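Local coordinates for biofilm-associated surface protein (Staphylococcus aureus, PDB 7C7U) that acts at the staphylococcal cell surface in biofilm formation and binds calcium ions, probably serving as a switch that modulates functional amyloid assembly, at residues Ser34-Pro39 against Phe210-Gly215; Gln234-Gly239 against Pro320-Val325. One frame throughout, in Å; residues are numbered along the deposited sequence.

Contact 1: residues Ser34-Pro39 against Phe210-Gly215; sequences SMLFDP and FKASSG
Leu36 and Asp38 of the short strand 36-39 rest on Ala212 and Ser214 of strand 210-220, a packing contact between two sheets. The short strand segments approach to 6.7 Å and their directions differ by 112°, far from the alignment of paired strands. Leu36 carries the apolar part. Its CD2 lies 4.0 Å from Ala212 CB, while CG and CD1 lie over Ser214 OG; the 3.0 Å from Leu36 CG to Ser214 OG is short enough to make the leucine placement doubtful. The hydroxyl is directed there by a first torsion of 76° and hydrogen-bonds Ser183 OG. Alanine and serine suit this strand because they let the leucine branches come close to the backbone. Asp38 CG stands anti to its own N (chi1 -180°), carrying OD2, which hydrogen-bonds His58 NE2, to 3.9 Å from Ala212 CB. A water lies 2.8 Å from Asp38 OD2 and as close to Lys211 O, though it has more acceptors in reach than protons to give. A second water donates to Phe37 O and, at 2.6 Å, to Ser213 O. The result is a small apolar touch bordered by water bridges, consistent with sheets packed together and not paired through their backbones.

Contact 2: residues Gln234-Gly239 against Pro320-Val325; sequences QIMKNG and PETVGV
Ile235 and Val323 pair as an antiparallel hydrogen-bonded couple, each N-H reaching the other's carbonyl. Ile235 N to Val323 O is 2.8 Å, nearly straight at 164° and in the carbonyl plane; Val323 N to Ile235 O is 2.9 Å, its donor 31° out of the plane of the Ile235 carbonyl. Branching at CB suits both to extended backbone, and their side chains lie on one face of the sheet, CB to CB 4.3 Å. Gln234 faces Gly324 in the adjoining non-hydrogen-bonded pair, and its CA makes a CA-H...O contact with Val323 O. The bent glutamine chain crosses Thr322 at about a right angle, OE1 lying 3.7 Å from Thr322 CG2. That methyl also reaches Ile235 O at 3.4 Å, with CG2 anti to the threonine N, while OG1 faces Met236 CG.

Past the paired residues, a water accepts from Lys237 N, donates to Pro320 O and bonds Thr322 OG1. The extended Lys237 chain passes the Glu321 and Pro320 carbonyls, CE lies 3.7 Å from Val323 CG2, and NZ lies among the carbonyls of Phe315, Asn316, Leu319 and Phe241, four acceptors for three protons. The contact joins neighbours within a five-stranded antiparallel sheet: strand 228-237 has strand 210-220 on its other edge, strand 323-331 has strand 265-272 on its far edge, and Met236 and Thr322 touch Tyr60 of strand 52-61.

Contacts 1 and 2 have centres about 10 Å apart and share one sheet, where strand 210-220 of contact 1 neighbours strand 228-237 of contact 2. Contact 1 leads from this sheet outward to another; contact 2 is pairing inside it. They meet directly: Lys211 N lies 2.8 Å from Met236 O and Lys211 NZ 2.7 Å from Asn238 OD1, both probable hydrogen bonds, and Phe210 CD1 packs at 3.5 Å on Ile235 CG2. Met236 also touches Leu36, and His58 of strand 52-61 touches residues of both contacts. None of the residues of the four segments is a calcium ligand; contact 1 packs one sheet on another and contact 2 pairs strands within a sheet.

Contact 1: residues Ser34-Pro39 against Phe210-Gly215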
ATOM      1  N   SER A  34     -19.070  -2.262   8.094  1.00 49.85           N
ATOM      2  CA  SER A  34     -17.991  -3.176   8.441  1.00 47.27           C
ATOM      3  C   SER A  34     -18.539  -4.588   8.610  1.00 46.29           C
ATOM      4  O   SER A  34     -19.598  -4.800   9.202  1.00 46.05           O
ATOM      5  CB  SER A  34     -17.289  -2.723   9.722  1.00 48.06           C
ATOM      6  OG  SER A  34     -15.948  -3.186   9.770  1.00 51.18           O
ATOM      7  N   MET A  35     -17.817  -5.551   8.064  1.00 41.24           N
ATOM      8  CA  MET A  35     -18.137  -6.949   8.263  1.00 40.16           C
ATOM      9  C   MET A  35     -17.447  -7.434   9.526  1.00 37.84           C
ATOM     10  O   MET A  35     -16.417  -6.892   9.923  1.00 35.25           O
ATOM     11  CB  MET A  35     -17.690  -7.748   7.051  1.00 43.35           C
ATOM     12  CG  MET A  35     -18.431  -7.326   5.810  1.00 45.84           C
ATOM     13  SD  MET A  35     -18.571  -8.763   4.786  1.00 49.93           S
ATOM     14  CE  MET A  35     -19.053  -9.918   6.034  1.00 40.24           C
ATOM     15  N   LEU A  36     -18.052  -8.415  10.196  1.00 34.31           N
ATOM     16  CA  LEU A  36     -17.542  -8.914  11.472  1.00 31.90           C
ATOM     17  C   LEU A  36     -17.395 -10.428  11.400  1.00 32.04           C
ATOM     18  O   LEU A  36     -18.395 -11.147  11.381  1.00 33.05           O
ATOM     19  CB  LEU A  36     -18.467  -8.537  12.628  1.00 36.65           C
ATOM     20  CG  LEU A  36     -18.166  -7.288  13.457  1.00 39.70           C
ATOM     21  CD1 LEU A  36     -18.178  -6.021  12.610  1.00 45.86           C
ATOM     22  CD2 LEU A  36     -19.133  -7.169  14.663  1.00 33.64           C
ATOM     23  N   PHE A  37     -16.158 -10.902  11.399  1.00 29.63           N
ATOM     24  CA  PHE A  37     -15.836 -12.318  11.440  1.00 29.50           C
ATOM     25  C   PHE A  37     -15.763 -12.753  12.899  1.00 27.71           C
ATOM     26  O   PHE A  37     -15.005 -12.179  13.684  1.00 31.74           O
ATOM     27  CB  PHE A  37     -14.513 -12.548  10.699  1.00 32.06           C
ATOM     28  CG  PHE A  37     -14.058 -13.969  10.665  1.00 28.42           C
ATOM     29  CD1 PHE A  37     -14.734 -14.919   9.916  1.00 29.52           C
ATOM     30  CD2 PHE A  37     -12.921 -14.348  11.363  1.00 27.60           C
ATOM     31  CE1 PHE A  37     -14.295 -16.242   9.881  1.00 29.52           C
ATOM     32  CE2 PHE A  37     -12.460 -15.645  11.329  1.00 28.49           C
ATOM     33  CZ  PHE A  37     -13.152 -16.605  10.589  1.00 33.63           C
ATOM     34  N   ASP A  38     -16.571 -13.743  13.269  1.00 28.83           N
ATOM     35  CA  ASP A  38     -16.801 -14.121  14.666  1.00 28.87           C
ATOM     36  C   ASP A  38     -16.476 -15.604  14.833  1.00 28.63           C
ATOM     37  O   ASP A  38     -17.390 -16.447  14.869  1.00 29.32           O
ATOM     38  CB  ASP A  38     -18.256 -13.784  15.026  1.00 31.84           C
ATOM     39  CG  ASP A  38     -18.636 -14.123  16.453  1.00 29.20           C
ATOM     40  OD1 ASP A  38     -17.773 -14.482  17.272  1.00 31.17           O
ATOM     41  OD2 ASP A  38     -19.839 -13.992  16.774  1.00 34.47           O
ATOM     42  N   PRO A  39     -15.195 -15.971  14.955  1.00 28.91           N
ATOM     43  CA  PRO A  39     -14.847 -17.396  15.012  1.00 28.96           C
ATOM     44  C   PRO A  39     -14.874 -17.987  16.415  1.00 28.89           C
ATOM     45  O   PRO A  39     -14.835 -17.293  17.432  1.00 26.26           O
ATOM     46  CB  PRO A  39     -13.416 -17.437  14.448  1.00 31.09           C
ATOM     47  CG  PRO A  39     -12.822 -16.112  14.848  1.00 30.10           C
ATOM     48  CD  PRO A  39     -13.993 -15.120  14.808  1.00 32.30           C
ATOM     49  N   PHE A 210     -25.445  -7.276  23.279  1.00 28.80           N
ATOM     50  CA  PHE A 210     -24.513  -7.155  22.165  1.00 25.93           C
ATOM     51  C   PHE A 210     -24.334  -8.501  21.475  1.00 29.17           C
ATOM     52  O   PHE A 210     -24.350  -9.552  22.116  1.00 25.70           O
ATOM     53  CB  PHE A 210     -23.179  -6.594  22.642  1.00 24.90           C
ATOM     54  CG  PHE A 210     -23.287  -5.217  23.260  1.00 23.84           C
ATOM     55  CD1 PHE A 210     -23.733  -4.132  22.500  1.00 25.68           C
ATOM     56  CD2 PHE A 210     -22.933  -5.006  24.582  1.00 23.72           C
ATOM     57  CE1 PHE A 210     -23.831  -2.856  23.066  1.00 27.62           C
ATOM     58  CE2 PHE A 210     -23.030  -3.762  25.153  1.00 30.41           C
ATOM     59  CZ  PHE A 210     -23.483  -2.667  24.389  1.00 26.17           C
ATOM     60  N   LYS A 211     -24.209  -8.462  20.155  1.00 26.12           N
ATOM     61  CA  LYS A 211     -24.132  -9.672  19.350  1.00 27.52           C
ATOM     62  C   LYS A 211     -22.689 -10.073  19.050  1.00 28.71           C
ATOM     63  O   LYS A 211     -22.337 -11.257  19.106  1.00 27.51           O
ATOM     64  CB  LYS A 211     -24.894  -9.464  18.035  1.00 27.56           C
ATOM     65  CG  LYS A 211     -24.996 -10.687  17.171  1.00 33.19           C
ATOM     66  CD  LYS A 211     -25.548 -10.347  15.787  1.00 39.77           C
ATOM     67  CE  LYS A 211     -26.976  -9.828  15.860  1.00 40.19           C
ATOM     68  NZ  LYS A 211     -27.856 -10.761  16.602  1.00 47.76           N
ATOM     69  N   ALA A 212     -21.833  -9.109  18.745  1.00 27.21           N
ATOM     70  CA  ALA A 212     -20.484  -9.478  18.329  1.00 27.08           C
ATOM     71  C   ALA A 212     -19.649  -8.220  18.283  1.00 27.31           C
ATOM     72  O   ALA A 212     -20.187  -7.112  18.272  1.00 24.26           O
ATOM     73  CB  ALA A 212     -20.499 -10.164  16.965  1.00 26.59           C
ATOM     74  N   SER A 213     -18.323  -8.396  18.252  1.00 28.36           N
ATOM     75  CA  SER A 213     -17.449  -7.240  18.165  1.00 25.45           C
ATOM     76  C   SER A 213     -16.210  -7.588  17.366  1.00 29.38           C
ATOM     77  O   SER A 213     -15.696  -8.705  17.435  1.00 26.74           O
ATOM     78  CB  SER A 213     -17.037  -6.738  19.552  1.00 26.58           C
ATOM     79  OG  SER A 213     -16.202  -5.611  19.475  1.00 28.05           O
ATOM     80  N   SER A 214     -15.716  -6.605  16.631  1.00 28.09           N
ATOM     81  CA  SER A 214     -14.467  -6.790  15.912  1.00 28.60           C
ATOM     82  C   SER A 214     -13.821  -5.429  15.753  1.00 27.94           C
ATOM     83  O   SER A 214     -14.433  -4.398  16.021  1.00 29.72           O
ATOM     84  CB  SER A 214     -14.709  -7.446  14.557  1.00 34.45           C
ATOM     85  OG  SER A 214     -15.238  -6.471  13.662  1.00 38.67           O
ATOM     86  N   GLY A 215     -12.556  -5.419  15.333  1.00 30.33           N
ATOM     87  CA  GLY A 215     -11.820  -4.185  15.217  1.00 27.18           C
ATOM     88  C   GLY A 215     -11.206  -4.047  13.838  1.00 27.21           C
ATOM     89  O   GLY A 215     -11.175  -4.987  13.046  1.00 27.60           O
TER
HETATM   90  O   HOH W   1     -14.548  -3.515  12.677  1.00 40.04           O
HETATM   91  O   HOH W   2     -15.720 -11.172  16.489  1.00 30.00           O
HETATM   92  O   HOH W   3     -19.977 -12.785  19.285  1.00 30.21           O

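Contact 2: residues Gln234-Gly239 against Pro320-Val325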
ATOM      1  N   GLN A 234     -15.985  -1.990  16.536  1.00 27.49           N
ATOM      2  CA  GLN A 234     -17.434  -2.001  16.367  1.00 29.33           C
ATOM      3  C   GLN A 234     -18.018  -3.072  17.281  1.00 26.97           C
ATOM      4  O   GLN A 234     -17.468  -4.173  17.376  1.00 26.36           O
ATOM      5  CB  GLN A 234     -17.832  -2.311  14.918  1.00 30.50           C
ATOM      6  CG  GLN A 234     -16.998  -1.604  13.841  1.00 44.32           C
ATOM      7  CD  GLN A 234     -17.450  -0.179  13.532  1.00 50.11           C
ATOM      8  OE1 GLN A 234     -18.541   0.235  13.907  1.00 53.35           O
ATOM      9  NE2 GLN A 234     -16.600   0.573  12.835  1.00 50.52           N
ATOM     10  N   ILE A 235     -19.123  -2.751  17.946  1.00 26.89           N
ATOM     11  CA  ILE A 235     -19.895  -3.705  18.741  1.00 26.39           C
ATOM     12  C   ILE A 235     -21.319  -3.682  18.194  1.00 27.06           C
ATOM     13  O   ILE A 235     -22.056  -2.705  18.386  1.00 27.86           O
ATOM     14  CB  ILE A 235     -19.880  -3.363  20.231  1.00 27.65           C
ATOM     15  CG1 ILE A 235     -18.450  -3.214  20.732  1.00 26.35           C
ATOM     16  CG2 ILE A 235     -20.598  -4.480  21.059  1.00 21.59           C
ATOM     17  CD1 ILE A 235     -18.345  -2.460  22.053  1.00 27.53           C
ATOM     18  N   MET A 236     -21.696  -4.737  17.487  1.00 27.24           N
ATOM     19  CA  MET A 236     -23.031  -4.838  16.942  1.00 24.80           C
ATOM     20  C   MET A 236     -24.012  -5.199  18.056  1.00 28.91           C
ATOM     21  O   MET A 236     -23.698  -5.997  18.952  1.00 24.30           O
ATOM     22  CB  MET A 236     -23.083  -5.899  15.851  1.00 30.04           C
ATOM     23  CG  MET A 236     -22.239  -5.584  14.620  1.00 40.72           C
ATOM     24  SD  MET A 236     -22.610  -6.687  13.236  1.00 54.85           S
ATOM     25  CE  MET A 236     -24.003  -7.587  13.944  1.00 30.07           C
ATOM     26  N   LYS A 237     -25.195  -4.609  17.994  1.00 25.92           N
ATOM     27  CA  LYS A 237     -26.237  -4.828  18.995  1.00 27.93           C
ATOM     28  C   LYS A 237     -27.173  -5.953  18.586  1.00 28.38           C
ATOM     29  O   LYS A 237     -27.392  -6.203  17.402  1.00 32.60           O
ATOM     30  CB  LYS A 237     -27.072  -3.565  19.187  1.00 28.29           C
ATOM     31  CG  LYS A 237     -26.353  -2.395  19.840  1.00 30.13           C
ATOM     32  CD  LYS A 237     -27.364  -1.249  20.061  1.00 30.50           C
ATOM     33  CE  LYS A 237     -26.675  -0.010  20.599  1.00 31.46           C
ATOM     34  NZ  LYS A 237     -27.673   1.064  20.890  1.00 33.12           N
ATOM     35  N   ASN A 238     -27.728  -6.638  19.590  1.00 29.51           N
ATOM     36  CA  ASN A 238     -28.869  -7.519  19.346  1.00 31.61           C
ATOM     37  C   ASN A 238     -30.177  -6.749  19.226  1.00 36.70           C
ATOM     38  O   ASN A 238     -31.089  -7.203  18.527  1.00 34.17           O
ATOM     39  CB  ASN A 238     -29.016  -8.552  20.461  1.00 28.61           C
ATOM     40  CG  ASN A 238     -28.034  -9.690  20.323  1.00 33.20           C
ATOM     41  OD1 ASN A 238     -27.731 -10.121  19.216  1.00 36.25           O
ATOM     42  ND2 ASN A 238     -27.524 -10.179  21.446  1.00 34.44           N
ATOM     43  N   GLY A 239     -30.307  -5.624  19.926  1.00 31.80           N
ATOM     44  CA  GLY A 239     -31.549  -4.868  19.896  1.00 33.09           C
ATOM     45  C   GLY A 239     -31.339  -3.371  19.947  1.00 35.65           C
ATOM     46  O   GLY A 239     -30.636  -2.791  19.095  1.00 32.59           O
ATOM     47  N   PRO A 320     -30.934   0.880  17.175  1.00 31.62           N
ATOM     48  CA  PRO A 320     -30.286  -0.398  16.863  1.00 34.92           C
ATOM     49  C   PRO A 320     -28.883  -0.264  16.282  1.00 35.80           C
ATOM     50  O   PRO A 320     -28.268  -1.285  15.972  1.00 39.34           O
ATOM     51  CB  PRO A 320     -31.249  -1.020  15.841  1.00 34.55           C
ATOM     52  CG  PRO A 320     -31.830   0.177  15.126  1.00 38.64           C
ATOM     53  CD  PRO A 320     -31.930   1.269  16.158  1.00 36.04           C
ATOM     54  N   GLU A 321     -28.341   0.947  16.199  1.00 32.72           N
ATOM     55  CA  GLU A 321     -27.113   1.178  15.448  1.00 33.20           C
ATOM     56  C   GLU A 321     -25.885   0.630  16.177  1.00 31.29           C
ATOM     57  O   GLU A 321     -25.766   0.733  17.401  1.00 29.24           O
ATOM     58  CB  GLU A 321     -26.938   2.675  15.190  1.00 37.07           C
ATOM     59  CG  GLU A 321     -28.181   3.330  14.583  1.00 44.83           C
ATOM     60  CD  GLU A 321     -28.061   4.842  14.452  1.00 53.69           C
ATOM     61  OE1 GLU A 321     -27.257   5.453  15.192  1.00 54.62           O
ATOM     62  OE2 GLU A 321     -28.770   5.418  13.596  1.00 59.48           O
ATOM     63  N   THR A 322     -24.946   0.090  15.395  1.00 32.48           N
ATOM     64  CA  THR A 322     -23.706  -0.464  15.931  1.00 33.31           C
ATOM     65  C   THR A 322     -22.932   0.583  16.728  1.00 31.55           C
ATOM     66  O   THR A 322     -22.818   1.740  16.320  1.00 31.94           O
ATOM     67  CB  THR A 322     -22.861  -1.001  14.768  1.00 35.41           C
ATOM     68  OG1 THR A 322     -23.584  -2.058  14.122  1.00 37.32           O
ATOM     69  CG2 THR A 322     -21.515  -1.550  15.248  1.00 30.60           C
ATOM     70  N   VAL A 323     -22.393   0.169  17.876  1.00 28.37           N
ATOM     71  CA  VAL A 323     -21.554   1.041  18.695  1.00 28.03           C
ATOM     72  C   VAL A 323     -20.139   1.071  18.109  1.00 30.69           C
ATOM     73  O   VAL A 323     -19.536   0.024  17.860  1.00 31.27           O
ATOM     74  CB  VAL A 323     -21.535   0.554  20.150  1.00 30.85           C
ATOM     75  CG1 VAL A 323     -20.607   1.409  21.012  1.00 29.54           C
ATOM     76  CG2 VAL A 323     -22.991   0.533  20.745  1.00 25.89           C
ATOM     77  N   GLY A 324     -19.596   2.265  17.913  1.00 31.95           N
ATOM     78  CA  GLY A 324     -18.220   2.435  17.459  1.00 31.46           C
ATOM     79  C   GLY A 324     -17.378   3.065  18.558  1.00 30.65           C
ATOM     80  O   GLY A 324     -17.856   3.929  19.295  1.00 32.64           O
ATOM     81  N   VAL A 325     -16.136   2.601  18.680  1.00 29.54           N
ATOM     82  CA  VAL A 325     -15.158   3.179  19.598  1.00 28.62           C
ATOM     83  C   VAL A 325     -13.846   3.344  18.833  1.00 31.72           C
ATOM     84  O   VAL A 325     -13.399   2.412  18.159  1.00 31.11           O
ATOM     85  CB  VAL A 325     -14.947   2.308  20.852  1.00 26.52           C
ATOM     86  CG1 VAL A 325     -14.032   3.014  21.822  1.00 30.03           C
ATOM     87  CG2 VAL A 325     -16.294   2.020  21.552  1.00 30.23           C
TER
HETATM   88  O   HOH W   4     -25.912  -2.986  15.815  1.00 30.70           O
HETATM   89  O   HOH W   5     -29.787  -3.962  16.912  1.00 39.86           O